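Genome packaging NTPase B204 (Sulfolobus turreted icosahedral virus 2, PDB 4KFU) probably hydrolyses ATP to drive packaging of the viral DNA genome into the virus particle, as a P-loop NTPase of the FtsK-HerA superfamily. Local coordinates at residues D4-L9 against H124-A129; S46-S51 against Y68-D73; T137-D142 against T159-E164; A151-M156 against F188-V193. One frame throughout, in Å; residues are numbered along the deposited sequence.

Contact 1: D4-L9 against H124-A129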
# COMPACT_ATOMS: atom_id res chain seq x y z
N ASP A 4 -11.43 -4.80 -1.18
CA ASP A 4 -11.09 -4.78 0.24
C ASP A 4 -9.86 -5.63 0.60
O ASP A 4 -9.64 -5.92 1.78
CB ASP A 4 -12.29 -5.13 1.12
CG ASP A 4 -12.92 -6.47 0.78
OD1 ASP A 4 -12.33 -7.25 -0.01
OD2 ASP A 4 -14.01 -6.75 1.33
N ASP A 5 -9.08 -6.02 -0.40
CA ASP A 5 -7.84 -6.75 -0.13
C ASP A 5 -6.78 -5.85 0.47
O ASP A 5 -6.77 -4.64 0.25
CB ASP A 5 -7.26 -7.36 -1.42
CG ASP A 5 -7.90 -8.69 -1.77
OD1 ASP A 5 -8.63 -9.24 -0.92
OD2 ASP A 5 -7.66 -9.17 -2.90
N ILE A 6 -5.89 -6.45 1.26
CA ILE A 6 -4.69 -5.75 1.68
C ILE A 6 -3.59 -6.15 0.69
O ILE A 6 -3.29 -7.34 0.52
CB ILE A 6 -4.27 -6.11 3.11
CG1 ILE A 6 -5.32 -5.58 4.11
CG2 ILE A 6 -2.91 -5.51 3.42
CD1 ILE A 6 -5.18 -6.10 5.54
N VAL A 7 -3.04 -5.16 -0.01
CA VAL A 7 -1.99 -5.39 -0.99
C VAL A 7 -0.74 -4.67 -0.53
O VAL A 7 -0.78 -3.49 -0.14
CB VAL A 7 -2.38 -4.89 -2.38
CG1 VAL A 7 -1.24 -5.10 -3.37
CG2 VAL A 7 -3.63 -5.59 -2.86
N VAL A 8 0.39 -5.38 -0.55
CA VAL A 8 1.65 -4.80 -0.12
C VAL A 8 2.65 -4.84 -1.27
O VAL A 8 2.89 -5.90 -1.86
CB VAL A 8 2.21 -5.54 1.11
CG1 VAL A 8 3.51 -4.90 1.57
CG2 VAL A 8 1.16 -5.51 2.25
N LEU A 9 3.20 -3.67 -1.60
CA LEU A 9 4.21 -3.60 -2.65
C LEU A 9 5.58 -3.32 -2.04
O LEU A 9 5.74 -2.37 -1.26
CB LEU A 9 3.87 -2.49 -3.64
CG LEU A 9 2.43 -2.33 -4.10
CD1 LEU A 9 2.36 -1.13 -5.03
CD2 LEU A 9 1.94 -3.58 -4.80
N HIS A 124 -6.57 -6.05 10.72
CA HIS A 124 -7.43 -7.17 11.11
C HIS A 124 -8.92 -6.99 10.83
O HIS A 124 -9.67 -7.96 10.77
CB HIS A 124 -7.24 -7.51 12.60
CG HIS A 124 -5.84 -7.89 12.96
ND1 HIS A 124 -4.95 -7.01 13.52
CD2 HIS A 124 -5.18 -9.08 12.85
CE1 HIS A 124 -3.79 -7.63 13.73
NE2 HIS A 124 -3.91 -8.88 13.33
N ALA A 125 -9.37 -5.75 10.66
CA ALA A 125 -10.81 -5.52 10.53
C ALA A 125 -11.11 -4.63 9.34
O ALA A 125 -12.12 -3.92 9.32
CB ALA A 125 -11.35 -4.91 11.80
N ASN A 126 -10.24 -4.67 8.34
CA ASN A 126 -10.37 -3.74 7.23
C ASN A 126 -11.62 -3.98 6.40
O ASN A 126 -12.26 -3.03 5.93
CB ASN A 126 -9.11 -3.74 6.36
CG ASN A 126 -8.93 -5.02 5.58
OD1 ASN A 126 -8.59 -6.07 6.15
ND2 ASN A 126 -9.12 -4.95 4.28
N ARG A 127 -11.99 -5.25 6.24
CA ARG A 127 -13.17 -5.59 5.45
C ARG A 127 -14.44 -5.06 6.11
O ARG A 127 -15.32 -4.53 5.44
CB ARG A 127 -13.26 -7.09 5.19
CG ARG A 127 -12.03 -7.67 4.48
CD ARG A 127 -12.40 -8.87 3.61
NE ARG A 127 -11.25 -9.74 3.35
CZ ARG A 127 -10.43 -9.62 2.30
NH1 ARG A 127 -10.62 -8.65 1.41
NH2 ARG A 127 -9.42 -10.46 2.15
N HIS A 128 -14.53 -5.19 7.43
CA HIS A 128 -15.69 -4.68 8.16
C HIS A 128 -15.72 -3.16 8.12
O HIS A 128 -16.79 -2.55 8.21
CB HIS A 128 -15.67 -5.19 9.60
CG HIS A 128 -16.65 -4.49 10.50
ND1 HIS A 128 -16.30 -3.39 11.25
CD2 HIS A 128 -17.95 -4.73 10.77
CE1 HIS A 128 -17.36 -2.98 11.94
NE2 HIS A 128 -18.37 -3.78 11.67
N ALA A 129 -14.55 -2.54 7.98
CA ALA A 129 -14.45 -1.09 7.92
C ALA A 129 -14.72 -0.59 6.51
O ALA A 129 -14.82 0.63 6.27
CB ALA A 129 -13.06 -0.63 8.38
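R127 reaches from the loop after helix 117-124 to D4 and D5 and forms a salt-bridge network with them, at the entry to strand 6-10 of the P-loop NTPase sheet. The packed, buried side belongs to N126 and I6. N126 ND2 lies 2.7 Å from D4 O, though at 124° the hydrogen bond is weak, and the same nitrogen also donates to L131 O; the amide is thus tied to the lead-in to strand 6-10 and the start of strand 131-137. N126 CG sits between its backbone N and carbonyl carbon (chi1 69°), which turns the amide to D4 and I6, OD1 meeting I6 CD1 at 3.5 Å.

The solvent side is that of R127, whose extended chain crosses D4 at about a right angle, CD passing D4 OD2 at 3.5 Å. Both aspartates meet the guanidinium edge, carboxylates turned steeply from its plane. R127 NH1 to D4 OD1 is short, 2.6 Å, but badly angled, a weak hydrogen bond. NH2 also bridges to D152, so one arginine faces three carboxylates, probably offsetting the crowding of D5 and D152. The straighter bond runs from R127 NH1 to D5 OD1, 3.1 Å at 157°, meeting that oxygen on its anti side.

Contact 2: S46-S51 against Y68-D73. With ZN (zinc ion), chain L.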
# COMPACT_ATOMS: atom_id res chain seq x y z
N SER A 46 6.12 21.66 -7.37
CA SER A 46 4.78 22.06 -6.98
C SER A 46 4.04 20.80 -6.51
O SER A 46 4.28 19.71 -7.04
CB SER A 46 4.05 22.73 -8.15
OG SER A 46 2.64 22.73 -7.95
N GLY A 47 3.20 20.94 -5.49
CA GLY A 47 2.37 19.84 -5.02
C GLY A 47 3.13 18.60 -4.57
O GLY A 47 4.35 18.62 -4.40
N SER A 48 2.40 17.51 -4.39
CA SER A 48 2.99 16.25 -3.95
C SER A 48 2.93 15.21 -5.07
O SER A 48 2.27 15.43 -6.09
CB SER A 48 2.30 15.74 -2.69
OG SER A 48 0.94 15.44 -2.94
N GLU A 49 3.60 14.08 -4.86
CA GLU A 49 3.77 13.10 -5.93
C GLU A 49 2.45 12.71 -6.60
O GLU A 49 2.37 12.59 -7.82
CB GLU A 49 4.49 11.85 -5.43
CG GLU A 49 4.48 10.72 -6.46
CD GLU A 49 5.43 9.58 -6.11
OE1 GLU A 49 5.81 9.45 -4.92
OE2 GLU A 49 5.78 8.82 -7.04
N TYR A 50 1.41 12.55 -5.80
CA TYR A 50 0.14 12.07 -6.34
C TYR A 50 -0.91 13.18 -6.58
O TYR A 50 -2.08 12.87 -6.81
CB TYR A 50 -0.45 10.99 -5.43
CG TYR A 50 0.29 9.66 -5.50
CD1 TYR A 50 -0.11 8.67 -6.40
CD2 TYR A 50 1.37 9.40 -4.67
CE1 TYR A 50 0.56 7.43 -6.46
CE2 TYR A 50 2.05 8.17 -4.73
CZ TYR A 50 1.63 7.20 -5.63
OH TYR A 50 2.31 5.99 -5.68
N SER A 51 -0.49 14.44 -6.55
CA SER A 51 -1.42 15.58 -6.72
C SER A 51 -2.36 15.46 -7.91
O SER A 51 -3.52 15.87 -7.84
CB SER A 51 -0.65 16.91 -6.80
OG SER A 51 -0.21 17.31 -5.51
N TYR A 68 -12.37 10.96 -5.06
CA TYR A 68 -10.97 10.64 -5.25
C TYR A 68 -10.12 11.70 -4.56
O TYR A 68 -10.15 12.87 -4.94
CB TYR A 68 -10.64 10.52 -6.74
CG TYR A 68 -11.42 9.40 -7.40
CD1 TYR A 68 -11.06 8.07 -7.18
CD2 TYR A 68 -12.52 9.66 -8.20
CE1 TYR A 68 -11.77 7.04 -7.77
CE2 TYR A 68 -13.24 8.63 -8.79
CZ TYR A 68 -12.85 7.32 -8.57
OH TYR A 68 -13.56 6.29 -9.15
N VAL A 69 -9.39 11.28 -3.53
CA VAL A 69 -8.77 12.25 -2.64
C VAL A 69 -7.30 11.95 -2.33
O VAL A 69 -6.89 10.79 -2.16
CB VAL A 69 -9.62 12.43 -1.34
CG1 VAL A 69 -9.89 11.10 -0.70
CG2 VAL A 69 -8.96 13.39 -0.35
N VAL A 70 -6.52 13.02 -2.27
CA VAL A 70 -5.09 12.94 -2.00
C VAL A 70 -4.78 13.80 -0.80
O VAL A 70 -5.11 15.00 -0.77
CB VAL A 70 -4.29 13.43 -3.22
CG1 VAL A 70 -2.79 13.39 -2.93
CG2 VAL A 70 -4.63 12.61 -4.45
N VAL A 71 -4.14 13.19 0.20
CA VAL A 71 -3.82 13.85 1.45
C VAL A 71 -2.30 13.93 1.59
O VAL A 71 -1.65 12.89 1.74
CB VAL A 71 -4.34 13.03 2.65
CG1 VAL A 71 -4.31 13.87 3.92
CG2 VAL A 71 -5.74 12.50 2.37
N TYR A 72 -1.73 15.13 1.55
CA TYR A 72 -0.31 15.24 1.86
C TYR A 72 -0.11 15.15 3.37
O TYR A 72 -0.68 15.94 4.13
CB TYR A 72 0.31 16.53 1.33
CG TYR A 72 1.71 16.70 1.85
CD1 TYR A 72 2.74 15.88 1.39
CD2 TYR A 72 2.01 17.64 2.83
CE1 TYR A 72 4.03 16.01 1.87
CE2 TYR A 72 3.31 17.78 3.32
CZ TYR A 72 4.31 16.96 2.84
OH TYR A 72 5.60 17.08 3.31
N ASP A 73 0.72 14.20 3.81
CA ASP A 73 0.95 13.97 5.24
C ASP A 73 2.28 14.56 5.70
O ASP A 73 3.35 13.99 5.47
CB ASP A 73 0.91 12.46 5.54
CG ASP A 73 1.23 12.14 6.99
OD1 ASP A 73 1.20 13.04 7.86
OD2 ASP A 73 1.52 10.96 7.27
ZN ZN L . 0.93 9.29 6.26
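V70 and Y50 make the closest approach here: V70 CG2 lies 3.5 Å from the carbonyl oxygen Y50 O, while V70 CG1 lies 4.2 Å from Y50 CB. Both methyls of V70 thus rest against the Y50 carbonyl; with CG1 anti to the backbone N (chi1 178°), CG2 falls beside that N and is the methyl nearer Y50 O. The second touch is looser. S48 CB stands 4.1 Å from Y72 CD1, approaching the ring obliquely. No hydrogen bond joins the two segments, so the contact is one of packing alone, and its buried area of 172 Å² is modest.

What sets these groups in place is a type I beta turn from S48 to S51. It is closed by the backbone bond S51 N to S48 O, 3.0 Å, and returned by S48 N to S51 OG, 2.8 Å and 157°, which ties the turn's first residue to the side chain of its last. Outside it, D40 accepts from both S48 OG and Y50 N, and Y50 OH is hydrogen-bonded to D103. The Y50 ring also makes a cation-pi contact with K22, and the nearest atom of its side chain lies about 5 Å from a bound magnesium ion.

At the strand's C-terminal end, D73 OD2 binds the zinc ion at 2.0 Å, in a site completed by D39, H41 and H108. Strand 68-72 lies between strands 55-56 and 35-40; the turn packs on the V70 and Y72 side of it, while V71 points away to F80 of helix 78-95.

Contact 3: T137-D142 against T159-E164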
# COMPACT_ATOMS: atom_id res chain seq x y z
N THR A 137 6.53 -0.02 0.26
CA THR A 137 7.78 0.27 0.97
C THR A 137 8.99 -0.16 0.17
O THR A 137 8.84 -0.88 -0.82
CB THR A 137 7.82 -0.40 2.36
OG1 THR A 137 8.79 0.28 3.18
CG2 THR A 137 8.18 -1.89 2.23
N GLN A 138 10.17 0.26 0.61
CA GLN A 138 11.39 0.06 -0.19
C GLN A 138 12.10 -1.27 0.12
O GLN A 138 12.54 -1.95 -0.79
CB GLN A 138 12.36 1.23 -0.00
CG GLN A 138 11.69 2.61 -0.17
CD GLN A 138 12.40 3.52 -1.15
OE1 GLN A 138 11.81 3.95 -2.16
NE2 GLN A 138 13.65 3.86 -0.86
N ARG A 139 12.22 -1.60 1.40
CA ARG A 139 12.84 -2.87 1.82
C ARG A 139 11.82 -3.68 2.60
O ARG A 139 11.00 -3.11 3.32
CB ARG A 139 14.08 -2.62 2.69
CG ARG A 139 15.13 -1.65 2.10
CD ARG A 139 16.23 -2.37 1.32
NE ARG A 139 17.19 -1.43 0.72
CZ ARG A 139 18.50 -1.42 0.96
NH1 ARG A 139 19.06 -2.30 1.79
NH2 ARG A 139 19.28 -0.53 0.34
N VAL A 140 11.85 -5.01 2.48
CA VAL A 140 10.84 -5.84 3.17
C VAL A 140 10.90 -5.61 4.68
O VAL A 140 9.86 -5.55 5.35
CB VAL A 140 11.02 -7.36 2.84
CG1 VAL A 140 12.38 -7.84 3.26
CG2 VAL A 140 9.97 -8.20 3.54
N TYR A 141 12.11 -5.43 5.20
CA TYR A 141 12.29 -5.29 6.65
C TYR A 141 11.95 -3.89 7.21
O TYR A 141 12.12 -3.65 8.41
CB TYR A 141 13.71 -5.74 7.05
CG TYR A 141 14.84 -5.06 6.30
CD1 TYR A 141 15.11 -3.71 6.48
CD2 TYR A 141 15.66 -5.78 5.43
CE1 TYR A 141 16.15 -3.08 5.81
CE2 TYR A 141 16.71 -5.17 4.76
CZ TYR A 141 16.94 -3.82 4.96
OH TYR A 141 17.98 -3.19 4.30
N ASP A 142 11.45 -2.99 6.35
CA ASP A 142 11.02 -1.67 6.80
C ASP A 142 9.73 -1.76 7.60
O ASP A 142 9.45 -0.89 8.41
CB ASP A 142 10.72 -0.74 5.61
CG ASP A 142 11.96 -0.33 4.83
OD1 ASP A 142 13.09 -0.49 5.33
OD2 ASP A 142 11.77 0.16 3.70
N THR A 159 15.35 -8.36 -5.60
CA THR A 159 16.36 -8.18 -4.56
C THR A 159 17.20 -9.42 -4.34
O THR A 159 16.73 -10.54 -4.53
CB THR A 159 15.73 -7.74 -3.21
OG1 THR A 159 16.79 -7.44 -2.29
CG2 THR A 159 14.85 -8.84 -2.63
N ARG A 160 18.46 -9.22 -3.96
CA ARG A 160 19.31 -10.32 -3.47
C ARG A 160 19.95 -9.96 -2.14
O ARG A 160 20.89 -10.61 -1.72
CB ARG A 160 20.38 -10.70 -4.50
CG ARG A 160 19.82 -11.34 -5.73
CD ARG A 160 20.90 -11.81 -6.68
NE ARG A 160 20.30 -12.37 -7.88
CZ ARG A 160 20.93 -13.17 -8.73
NH1 ARG A 160 22.20 -13.51 -8.51
NH2 ARG A 160 20.30 -13.62 -9.80
N GLU A 161 19.41 -8.94 -1.48
CA GLU A 161 19.95 -8.54 -0.18
C GLU A 161 19.60 -9.60 0.88
O GLU A 161 18.43 -9.90 1.09
CB GLU A 161 19.42 -7.16 0.21
CG GLU A 161 20.25 -6.44 1.26
CD GLU A 161 19.93 -6.89 2.67
OE1 GLU A 161 18.76 -7.26 2.93
OE2 GLU A 161 20.85 -6.89 3.52
N PRO A 162 20.63 -10.19 1.53
CA PRO A 162 20.47 -11.36 2.40
C PRO A 162 19.45 -11.18 3.52
O PRO A 162 18.68 -12.10 3.77
CB PRO A 162 21.88 -11.56 2.98
CG PRO A 162 22.79 -10.98 1.96
CD PRO A 162 22.05 -9.80 1.39
N ASN A 163 19.43 -10.02 4.18
CA ASN A 163 18.42 -9.80 5.22
C ASN A 163 17.00 -9.76 4.64
O ASN A 163 16.05 -10.26 5.25
CB ASN A 163 18.69 -8.55 6.06
CG ASN A 163 17.96 -8.58 7.41
OD1 ASN A 163 17.76 -9.65 7.99
ND2 ASN A 163 17.56 -7.41 7.90
N GLU A 164 16.86 -9.17 3.46
CA GLU A 164 15.58 -9.17 2.79
C GLU A 164 15.13 -10.58 2.44
O GLU A 164 13.98 -10.92 2.62
CB GLU A 164 15.62 -8.33 1.51
CG GLU A 164 15.58 -6.84 1.74
CD GLU A 164 15.11 -6.06 0.50
OE1 GLU A 164 15.97 -5.70 -0.32
OE2 GLU A 164 13.88 -5.82 0.35
O HOH W 1 13.16 -4.39 -1.83
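The N-terminal turn of helix 162-171 meets the loop that leaves strand 131-137, chiefly through E164. Its OE2 accepts from V140 N at 3.1 Å and 161°, on the anti side and tilted out of the carboxylate plane. A water 2.7 Å from both Q138 O and E164 OE2 bridges that oxygen to the loop backbone. The other oxygen, OE1, takes a bond from T159 OG1 at 2.8 Å, from above the carboxylate plane; two bonds from separate segments thus fix the group's rotation. T159 OG1 in turn accepts from E161 N, an ST turn, and E161 is the N-cap: its OE1 receives E164 N at 2.7 Å.

The loop leads from Q138, a residue of the nucleotide pocket whose OE1 is hydrogen-bonded to K17, into a 3-10 turn at 140-142. There V140 CG1 packs 3.5 Å from E164 CA. With CG set between the backbone N and the carbonyl carbon (chi1 54°), Y141 turns its ring to the helix start: CE2 lies 3.6 Å from E164 CG, and E161 OE1 comes to the ring edge, carboxylate and ring planes 81° apart. R139 CB lies over one face near the rim, while R139 NH1 donates to Y141 OH at 2.9 Å.

Contact 4: A151-M156 against F188-V193; sequences ADLIIM and FLIYDV
I154 and Y191 face each other as a hydrogen-bonded antiparallel pair, and the backbone ladder runs both ways along strands 153-156 and 188-192, whose axes approach to 4.7 Å at 163°. Strand 153-156 is the last parallel strand of the P-loop sheet, and 188-192 the first antiparallel one, extending it. Within the pair, Y191 N to I154 O measures 2.8 Å and the return bond, I154 N to Y191 O, 2.9 Å. M156 and L189 repeat the pattern. At the other end V193 N reaches D152 O at 155°, its donor well above the carbonyl plane, where the strand pairing gives way to loop. Between the I154-Y191 and M156-L189 pairs, where I155 faces I190 without hydrogen bonds, I155 CA makes a C-H contact to L189 O at 3.2 Å.

Apolar contacts divide by face. On the side of L153, I155 and I190, the I155 methyl CG2 meets F188 CD2 at 3.6 Å, obliquely to the ring, the two side chains lying side by side. On the side of I154, M156, L189 and Y191, M156 is bent at its last torsion (chi3 -75°), which brings CE to L189 CD2 at 3.5 Å, tight for two carbons. I154 CD1 packs on V193 CG2 at 3.7 Å and approaches the edge of the Y191 ring.

Charged groups keep to the end: D152 bonds to I6 N and R127, and D192 to the backbone of N194 and S195. The chemistry thus implies a pairing held by backbone bonds and hydrocarbon contacts, with its carboxylates turned to partners beyond it.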
# COMPACT_ATOMS: atom_id res chain seq x y z
N ALA A 151 -1.58 -9.60 4.95
CA ALA A 151 -1.82 -9.21 3.56
C ALA A 151 -2.60 -10.30 2.80
O ALA A 151 -2.59 -11.47 3.19
CB ALA A 151 -0.50 -8.91 2.87
N ASP A 152 -3.26 -9.90 1.71
CA ASP A 152 -3.87 -10.87 0.80
C ASP A 152 -2.98 -11.08 -0.41
O ASP A 152 -2.92 -12.17 -0.98
CB ASP A 152 -5.24 -10.39 0.33
CG ASP A 152 -6.21 -10.22 1.47
OD1 ASP A 152 -6.74 -11.26 1.94
OD2 ASP A 152 -6.43 -9.07 1.90
N LEU A 153 -2.28 -10.01 -0.80
CA LEU A 153 -1.38 -10.02 -1.95
C LEU A 153 -0.09 -9.30 -1.58
O LEU A 153 -0.12 -8.20 -1.02
CB LEU A 153 -2.02 -9.30 -3.14
CG LEU A 153 -3.16 -10.01 -3.87
CD1 LEU A 153 -3.57 -9.22 -5.10
CD2 LEU A 153 -2.76 -11.43 -4.26
N ILE A 154 1.04 -9.92 -1.89
CA ILE A 154 2.32 -9.26 -1.69
C ILE A 154 3.07 -9.22 -3.02
O ILE A 154 3.29 -10.27 -3.64
CB ILE A 154 3.18 -9.95 -0.61
CG1 ILE A 154 2.39 -10.08 0.70
CG2 ILE A 154 4.45 -9.17 -0.36
CD1 ILE A 154 3.07 -10.99 1.74
N ILE A 155 3.43 -8.02 -3.45
CA ILE A 155 4.12 -7.84 -4.72
C ILE A 155 5.57 -7.44 -4.45
O ILE A 155 5.83 -6.55 -3.64
CB ILE A 155 3.40 -6.79 -5.60
CG1 ILE A 155 2.03 -7.32 -6.03
CG2 ILE A 155 4.26 -6.42 -6.81
CD1 ILE A 155 1.24 -6.39 -6.91
N MET A 156 6.51 -8.11 -5.11
CA MET A 156 7.93 -7.85 -4.86
C MET A 156 8.72 -7.66 -6.15
O MET A 156 8.53 -8.41 -7.12
CB MET A 156 8.54 -8.99 -4.04
CG MET A 156 8.04 -9.02 -2.60
SD MET A 156 8.37 -10.58 -1.76
CE MET A 156 7.16 -11.63 -2.49
N PHE A 188 7.88 -8.17 -11.82
CA PHE A 188 7.54 -8.36 -10.41
C PHE A 188 6.91 -9.72 -10.10
O PHE A 188 6.29 -10.35 -10.95
CB PHE A 188 6.66 -7.22 -9.88
CG PHE A 188 5.41 -6.97 -10.68
CD1 PHE A 188 5.44 -6.20 -11.84
CD2 PHE A 188 4.18 -7.46 -10.25
CE1 PHE A 188 4.27 -5.96 -12.58
CE2 PHE A 188 3.01 -7.22 -10.96
CZ PHE A 188 3.05 -6.47 -12.13
N LEU A 189 7.07 -10.13 -8.85
CA LEU A 189 6.47 -11.37 -8.36
C LEU A 189 5.21 -11.04 -7.55
O LEU A 189 5.19 -10.13 -6.73
CB LEU A 189 7.50 -12.10 -7.48
CG LEU A 189 7.21 -13.43 -6.82
CD1 LEU A 189 8.52 -14.17 -6.65
CD2 LEU A 189 6.55 -13.26 -5.47
N ILE A 190 4.15 -11.80 -7.80
CA ILE A 190 2.91 -11.62 -7.06
C ILE A 190 2.65 -12.88 -6.24
O ILE A 190 2.41 -13.94 -6.81
CB ILE A 190 1.72 -11.44 -8.02
CG1 ILE A 190 1.96 -10.24 -8.94
CG2 ILE A 190 0.42 -11.29 -7.24
CD1 ILE A 190 1.01 -10.20 -10.13
N TYR A 191 2.71 -12.74 -4.92
CA TYR A 191 2.38 -13.83 -4.00
C TYR A 191 0.99 -13.65 -3.44
O TYR A 191 0.68 -12.62 -2.82
CB TYR A 191 3.39 -13.88 -2.85
CG TYR A 191 3.15 -15.02 -1.88
CD1 TYR A 191 3.35 -16.34 -2.26
CD2 TYR A 191 2.73 -14.77 -0.59
CE1 TYR A 191 3.14 -17.39 -1.37
CE2 TYR A 191 2.51 -15.81 0.31
CZ TYR A 191 2.72 -17.12 -0.08
OH TYR A 191 2.50 -18.14 0.81
N ASP A 192 0.15 -14.65 -3.66
CA ASP A 192 -1.18 -14.70 -3.07
C ASP A 192 -1.04 -15.36 -1.71
O ASP A 192 -0.72 -16.54 -1.61
CB ASP A 192 -2.13 -15.47 -3.97
CG ASP A 192 -3.58 -15.37 -3.53
OD1 ASP A 192 -3.86 -15.51 -2.31
OD2 ASP A 192 -4.44 -15.15 -4.40
N VAL A 193 -1.25 -14.58 -0.66
CA VAL A 193 -1.05 -15.06 0.69
C VAL A 193 -2.05 -16.17 1.04
O VAL A 193 -1.75 -17.09 1.79
CB VAL A 193 -1.19 -13.91 1.70
CG1 VAL A 193 -1.03 -14.40 3.14
CG2 VAL A 193 -0.17 -12.82 1.40

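In the fold
Contacts 2 and 4 are buried; contact 4 is main-chain pairing, and contact 1 adjoins it directly: strands 6-10 and 153-156 are neighbours in the sheet, V8 O meeting I155 N at 2.7 Å, and D152 links the two. Contact 2 lies toward the other end of the same sheet, about 26 Å from contact 4 between centres, and rests on packing without cross-segment hydrogen bonds. Contacts 1 and 3 are partly buried and polar, using carboxylates, the first with an arginine, the second with a backbone N-H, a hydroxyl and water. Contact 3 joins contact 1 through L9 O and T137 N. Contacts 2 and 3 hold residues of the zinc and nucleotide sites respectively.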